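PDB 4TMD: DUF5642 domain-containing protein from Mycobacterium smegmatis, which is of unknown function but is probably made with a lipoprotein-type signal and belongs to a family of the Mog1p/PsbP clan. Local coordinates for residues A[60-65]-A[90-95]; A[115-120]-A[129-134]. One frame throughout, in Å; residues are numbered along the deposited sequence.

Overall arrangement
Contacts 1 and 2 come one after the other along the chain, and their centres lie about 19 Å apart. Contact 1 joins two loops: segment 60-65 follows helix 53-56 and leads to strand 67-76, while segment 90-95 comes after strand 79-88. Contact 2 is the pairing of strands 111-118 and 127-137, a beta hairpin inside the large antiparallel sheet. Strand 158-166, also in that sheet, packs against contact 1 through Met159. The two contacts touch where the end of 90-95 packs on the start of 129-134, Leu94 CD2 lying 3.8 Å from Val129 CG2. In this single-chain DUF5642 domain, contact 1 thus joins loops that pack on the sheet through Phe61, Val92 and Leu94, while contact 2 is part of the sheet itself.

Contact 1. Residues A[60-65]-A[90-95]; sequences QFPPGL and EPVPLS
Glu90 opens the contact with Leu65: its CG lies 4.1 Å from Leu65 CD2, and the same methyl approaches the Glu90 backbone O. That carbonyl is bonded outside the pair, to the hydroxyl of Thr88. The first torsion of Glu90 (chi1 56°) sets CG between the backbone N and the carbonyl carbon, and from there the chain runs on extended, so the methylene carbon rather than the carboxylate meets the leucine. Leu65 closes a type I beta turn from Pro62, in the loop before strand 67-76; Glu90 begins the facing part of the loop after strand 79-88.

Val92 comes next and carries most of the packing. Pointing at the other loop, it divides its two methyls between different partners. CG2 meets Leu65 CD1 at 3.5 Å and also approaches Phe61 CD2, at 4.1 Å, coming obliquely to the ring. CG1 sits against the backbone, 3.4 Å from Gln60 O, with Pro62 CD farther off at 4.3 Å. Both Phe61 and Leu65 run roughly perpendicular to the valine side chain. Met159 of strand 158-166 touches both Val92 and Phe61, continuing this apolar cluster toward the sheet.

At Pro93 the contact turns polar. One water donates to Pro93 O and to Gln60 O, 2.9 Å from each oxygen. Pro93 O accepts a further bond from the side-chain amide of Gln59, whose oxygen receives Ser95 N.

No direct hydrogen bond passes between 60-65 and 90-95. Direct contact between the two loops therefore rests mainly on methyl and ring packing around Val92, supplemented by a water that supplies both protons to two carbonyl acceptors.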
loop_
_atom_site.group_PDB
_atom_site.type_symbol
_atom_site.label_atom_id
_atom_site.label_comp_id
_atom_site.label_asym_id
_atom_site.label_seq_id
_atom_site.Cartn_x
_atom_site.Cartn_y
_atom_site.Cartn_z
ATOM N N GLN A 60 -4.828 -8.257 -1.474
ATOM C CA GLN A 60 -6.245 -8.397 -1.166
ATOM C C GLN A 60 -6.520 -8.678 0.311
ATOM O O GLN A 60 -5.702 -9.264 1.015
ATOM C CB GLN A 60 -6.854 -9.512 -2.025
ATOM C CG GLN A 60 -6.877 -9.189 -3.510
ATOM C CD GLN A 60 -7.629 -7.899 -3.808
ATOM O OE1 GLN A 60 -8.818 -7.775 -3.506
ATOM N NE2 GLN A 60 -6.932 -6.925 -4.387
ATOM N N PHE A 61 -7.689 -8.247 0.767
ATOM C CA PHE A 61 -8.179 -8.597 2.088
ATOM C C PHE A 61 -9.517 -9.310 1.942
ATOM O O PHE A 61 -10.533 -8.666 1.655
ATOM C CB PHE A 61 -8.320 -7.356 2.965
ATOM C CG PHE A 61 -7.016 -6.680 3.269
ATOM C CD1 PHE A 61 -6.377 -5.910 2.310
ATOM C CD2 PHE A 61 -6.426 -6.816 4.514
ATOM C CE1 PHE A 61 -5.179 -5.293 2.586
ATOM C CE2 PHE A 61 -5.230 -6.197 4.801
ATOM C CZ PHE A 61 -4.603 -5.435 3.837
ATOM N N PRO A 62 -9.516 -10.644 2.118
ATOM C CA PRO A 62 -10.720 -11.481 2.030
ATOM C C PRO A 62 -11.887 -10.898 2.830
ATOM O O PRO A 62 -11.676 -10.350 3.913
ATOM C CB PRO A 62 -10.264 -12.830 2.608
ATOM C CG PRO A 62 -8.913 -12.578 3.223
ATOM C CD PRO A 62 -8.327 -11.435 2.472
ATOM N N PRO A 63 -13.109 -10.995 2.285
ATOM C CA PRO A 63 -14.296 -10.355 2.872
ATOM C C PRO A 63 -14.720 -10.918 4.234
ATOM O O PRO A 63 -15.562 -10.313 4.891
ATOM C CB PRO A 63 -15.382 -10.603 1.819
ATOM C CG PRO A 63 -14.877 -11.741 0.986
ATOM C CD PRO A 63 -13.396 -11.631 0.987
ATOM N N GLY A 64 -14.147 -12.041 4.654
ATOM C CA GLY A 64 -14.498 -12.628 5.940
ATOM C C GLY A 64 -13.650 -12.204 7.138
ATOM O O GLY A 64 -14.061 -12.378 8.291
ATOM N N LEU A 65 -12.464 -11.657 6.873
ATOM C CA LEU A 65 -11.539 -11.240 7.926
ATOM C C LEU A 65 -12.169 -10.317 8.958
ATOM O O LEU A 65 -12.888 -9.374 8.623
ATOM C CB LEU A 65 -10.329 -10.519 7.328
ATOM C CG LEU A 65 -9.109 -11.281 6.817
ATOM C CD1 LEU A 65 -8.054 -10.266 6.430
ATOM C CD2 LEU A 65 -8.567 -12.255 7.846
ATOM N N GLU A 90 -6.815 -13.658 11.927
ATOM C CA GLU A 90 -5.795 -14.571 11.421
ATOM C C GLU A 90 -4.953 -13.845 10.375
ATOM O O GLU A 90 -5.347 -12.782 9.902
ATOM C CB GLU A 90 -6.426 -15.850 10.856
ATOM C CG GLU A 90 -7.446 -15.666 9.777
ATOM C CD GLU A 90 -8.194 -16.963 9.478
ATOM O OE1 GLU A 90 -7.593 -18.052 9.615
ATOM O OE2 GLU A 90 -9.390 -16.900 9.120
ATOM N N PRO A 91 -3.775 -14.389 10.039
ATOM C CA PRO A 91 -2.915 -13.663 9.103
ATOM C C PRO A 91 -3.535 -13.526 7.717
ATOM O O PRO A 91 -4.190 -14.454 7.247
ATOM C CB PRO A 91 -1.650 -14.531 9.031
ATOM C CG PRO A 91 -1.700 -15.409 10.221
ATOM C CD PRO A 91 -3.140 -15.635 10.511
ATOM N N VAL A 92 -3.320 -12.375 7.083
ATOM C CA VAL A 92 -3.740 -12.163 5.701
ATOM C C VAL A 92 -2.760 -12.854 4.777
ATOM O O VAL A 92 -1.549 -12.674 4.916
ATOM C CB VAL A 92 -3.803 -10.665 5.345
ATOM C CG1 VAL A 92 -4.472 -10.467 3.995
ATOM C CG2 VAL A 92 -4.553 -9.900 6.411
ATOM N N PRO A 93 -3.267 -13.675 3.845
ATOM C CA PRO A 93 -2.344 -14.271 2.873
ATOM C C PRO A 93 -1.623 -13.175 2.073
ATOM O O PRO A 93 -2.264 -12.286 1.508
ATOM C CB PRO A 93 -3.263 -15.109 1.975
ATOM C CG PRO A 93 -4.491 -15.365 2.814
ATOM C CD PRO A 93 -4.654 -14.136 3.660
ATOM N N LEU A 94 -0.302 -13.226 2.054
ATOM C CA LEU A 94 0.489 -12.178 1.421
ATOM C C LEU A 94 0.578 -12.337 -0.096
ATOM O O LEU A 94 0.906 -13.407 -0.595
ATOM C CB LEU A 94 1.894 -12.164 2.013
ATOM C CG LEU A 94 2.835 -11.082 1.488
ATOM C CD1 LEU A 94 2.481 -9.734 2.083
ATOM C CD2 LEU A 94 4.288 -11.454 1.789
ATOM N N SER A 95 0.301 -11.267 -0.830
ATOM C CA SER A 95 0.508 -11.285 -2.275
ATOM C C SER A 95 1.995 -11.140 -2.557
ATOM O O SER A 95 2.598 -10.129 -2.206
ATOM C CB SER A 95 -0.292 -10.171 -2.959
ATOM O OG SER A 95 0.061 -10.068 -4.331
HETATM O O HOH W 1 -4.933 -12.010 0.535
#

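Contact 2. Residues A[115-120]-A[129-134]; sequences VDVVES and VGTHRI
The guanidinium of Arg133 has Val115 on one face, where CG2 stands 3.6 Å above the plane and is shifted toward the rim. The two side chains run alongside each other in the same direction; a bend at chi3 (64°) brings the arginine's flat end back beside the valine, and its NH1 is bonded to the backbone O of Ala56. On the ring of His132, one face bears CG1 of the nearby Ile134, while a water lies in plane at the edge. This water is 2.8 Å from His132 ND1 and donates to Asp116 OD2, linking the paired residues although acid and ring do not touch. Glu147 takes the other ring nitrogen, Arg103 forms a salt bridge with Asp116 OD1, and Gln114 bonds its OD2; these partners probably help to fix how both groups are turned.

Between the backbones, Asp116 and His132 form a hydrogen-bonded antiparallel pair. His132 N reaches Asp116 O at 2.8 Å, with the donor nearly in line with the carbonyl, and Asp116 N returns a bond of 2.9 Å to His132 O. Val118 N bonds to Gly130 O from well above the carbonyl plane. Beside this bond a second water accepts from Gly130 N at 2.8 Å, donates to Val118 O and also bonds Ser120 OG. Val118 CG1 packs on His132 CB, 3.7 Å away.

This antiparallel hairpin lies within the sheet, flanked by strand 103-107 beyond 111-118 and by strand 145-155 beyond 127-137. Tyr149 of the latter stacks on His132, and Arg133 reaches toward the loop after helix 33-36, touching Pro38 and Leu41.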
loop_
_atom_site.group_PDB
_atom_site.type_symbol
_atom_site.label_atom_id
_atom_site.label_comp_id
_atom_site.label_asym_id
_atom_site.label_seq_id
_atom_site.Cartn_x
_atom_site.Cartn_y
_atom_site.Cartn_z
ATOM N N VAL A 115 1.491 -3.385 -13.530
ATOM C CA VAL A 115 1.797 -3.526 -12.100
ATOM C C VAL A 115 3.126 -4.260 -11.989
ATOM O O VAL A 115 3.233 -5.413 -12.411
ATOM C CB VAL A 115 0.673 -4.275 -11.339
ATOM C CG1 VAL A 115 1.051 -4.499 -9.851
ATOM C CG2 VAL A 115 -0.650 -3.503 -11.424
ATOM N N ASP A 116 4.136 -3.566 -11.472
ATOM C CA ASP A 116 5.504 -4.075 -11.336
ATOM C C ASP A 116 5.885 -4.313 -9.888
ATOM O O ASP A 116 5.578 -3.487 -9.039
ATOM C CB ASP A 116 6.519 -3.071 -11.892
ATOM C CG ASP A 116 6.470 -2.946 -13.404
ATOM O OD1 ASP A 116 5.985 -3.881 -14.055
ATOM O OD2 ASP A 116 6.929 -1.913 -13.933
ATOM N N VAL A 117 6.608 -5.395 -9.613
ATOM C CA VAL A 117 7.238 -5.552 -8.309
ATOM C C VAL A 117 8.449 -4.635 -8.255
ATOM O O VAL A 117 9.215 -4.563 -9.205
ATOM C CB VAL A 117 7.659 -7.015 -8.054
ATOM C CG1 VAL A 117 8.357 -7.149 -6.698
ATOM C CG2 VAL A 117 6.446 -7.922 -8.131
ATOM N N VAL A 118 8.609 -3.910 -7.157
ATOM C CA VAL A 118 9.765 -3.042 -6.998
ATOM C C VAL A 118 10.434 -3.366 -5.665
ATOM O O VAL A 118 9.877 -4.078 -4.826
ATOM C CB VAL A 118 9.382 -1.541 -7.052
ATOM C CG1 VAL A 118 8.875 -1.127 -8.448
ATOM C CG2 VAL A 118 8.347 -1.225 -6.002
ATOM N N GLU A 119 11.634 -2.839 -5.481
ATOM C CA GLU A 119 12.395 -3.027 -4.248
ATOM C C GLU A 119 11.595 -2.633 -3.002
ATOM O O GLU A 119 10.980 -1.568 -2.970
ATOM C CB GLU A 119 13.689 -2.210 -4.352
ATOM C CG GLU A 119 14.566 -2.169 -3.124
ATOM C CD GLU A 119 15.778 -1.251 -3.317
ATOM O OE1 GLU A 119 15.592 -0.021 -3.482
ATOM O OE2 GLU A 119 16.918 -1.767 -3.312
ATOM N N SER A 120 11.601 -3.503 -1.987
ATOM C CA SER A 120 11.032 -3.187 -0.670
ATOM C C SER A 120 12.024 -3.542 0.450
ATOM O O SER A 120 12.849 -4.428 0.287
ATOM C CB SER A 120 9.708 -3.929 -0.465
ATOM O OG SER A 120 9.891 -5.323 -0.598
ATOM N N VAL A 129 6.820 -6.719 0.539
ATOM C CA VAL A 129 6.579 -6.737 -0.901
ATOM C C VAL A 129 6.323 -5.299 -1.349
ATOM O O VAL A 129 5.566 -4.579 -0.697
ATOM C CB VAL A 129 5.370 -7.623 -1.274
ATOM C CG1 VAL A 129 5.135 -7.584 -2.797
ATOM C CG2 VAL A 129 5.579 -9.054 -0.797
ATOM N N GLY A 130 6.959 -4.868 -2.431
ATOM C CA GLY A 130 6.726 -3.522 -2.942
ATOM C C GLY A 130 6.162 -3.615 -4.344
ATOM O O GLY A 130 6.588 -4.487 -5.094
ATOM N N THR A 131 5.181 -2.780 -4.700
ATOM C CA THR A 131 4.771 -2.737 -6.105
ATOM C C THR A 131 4.565 -1.315 -6.590
ATOM O O THR A 131 4.423 -0.375 -5.806
ATOM C CB THR A 131 3.454 -3.542 -6.407
ATOM O OG1 THR A 131 2.374 -3.056 -5.604
ATOM C CG2 THR A 131 3.640 -5.039 -6.166
ATOM N N HIS A 132 4.571 -1.189 -7.911
ATOM C CA HIS A 132 4.360 0.065 -8.597
ATOM C C HIS A 132 3.198 -0.154 -9.558
ATOM O O HIS A 132 3.283 -0.970 -10.475
ATOM C CB HIS A 132 5.628 0.474 -9.335
ATOM C CG HIS A 132 5.519 1.762 -10.086
ATOM N ND1 HIS A 132 6.370 2.087 -11.126
ATOM C CD2 HIS A 132 4.698 2.827 -9.932
ATOM C CE1 HIS A 132 6.064 3.283 -11.586
ATOM N NE2 HIS A 132 5.054 3.760 -10.880
ATOM N N ARG A 133 2.101 0.537 -9.312
ATOM C CA ARG A 133 0.933 0.461 -10.173
ATOM C C ARG A 133 0.858 1.708 -11.057
ATOM O O ARG A 133 0.882 2.838 -10.556
ATOM C CB ARG A 133 -0.343 0.322 -9.335
ATOM C CG ARG A 133 -0.293 -0.816 -8.302
ATOM C CD ARG A 133 -1.581 -0.906 -7.440
ATOM N NE ARG A 133 -2.755 -1.235 -8.248
ATOM C CZ ARG A 133 -3.092 -2.470 -8.619
ATOM N NH1 ARG A 133 -2.356 -3.516 -8.247
ATOM N NH2 ARG A 133 -4.173 -2.660 -9.359
ATOM N N ILE A 134 0.771 1.508 -12.367
ATOM C CA ILE A 134 0.578 2.624 -13.304
ATOM C C ILE A 134 -0.688 2.374 -14.096
ATOM O O ILE A 134 -0.699 1.507 -14.966
ATOM C CB ILE A 134 1.753 2.775 -14.268
ATOM C CG1 ILE A 134 3.065 2.830 -13.493
ATOM C CG2 ILE A 134 1.603 4.033 -15.109
ATOM C CD1 ILE A 134 4.139 1.948 -14.091
HETATM O O HOH W 2 7.962 0.027 -12.237
HETATM O O HOH W 3 9.295 -6.232 -3.286
#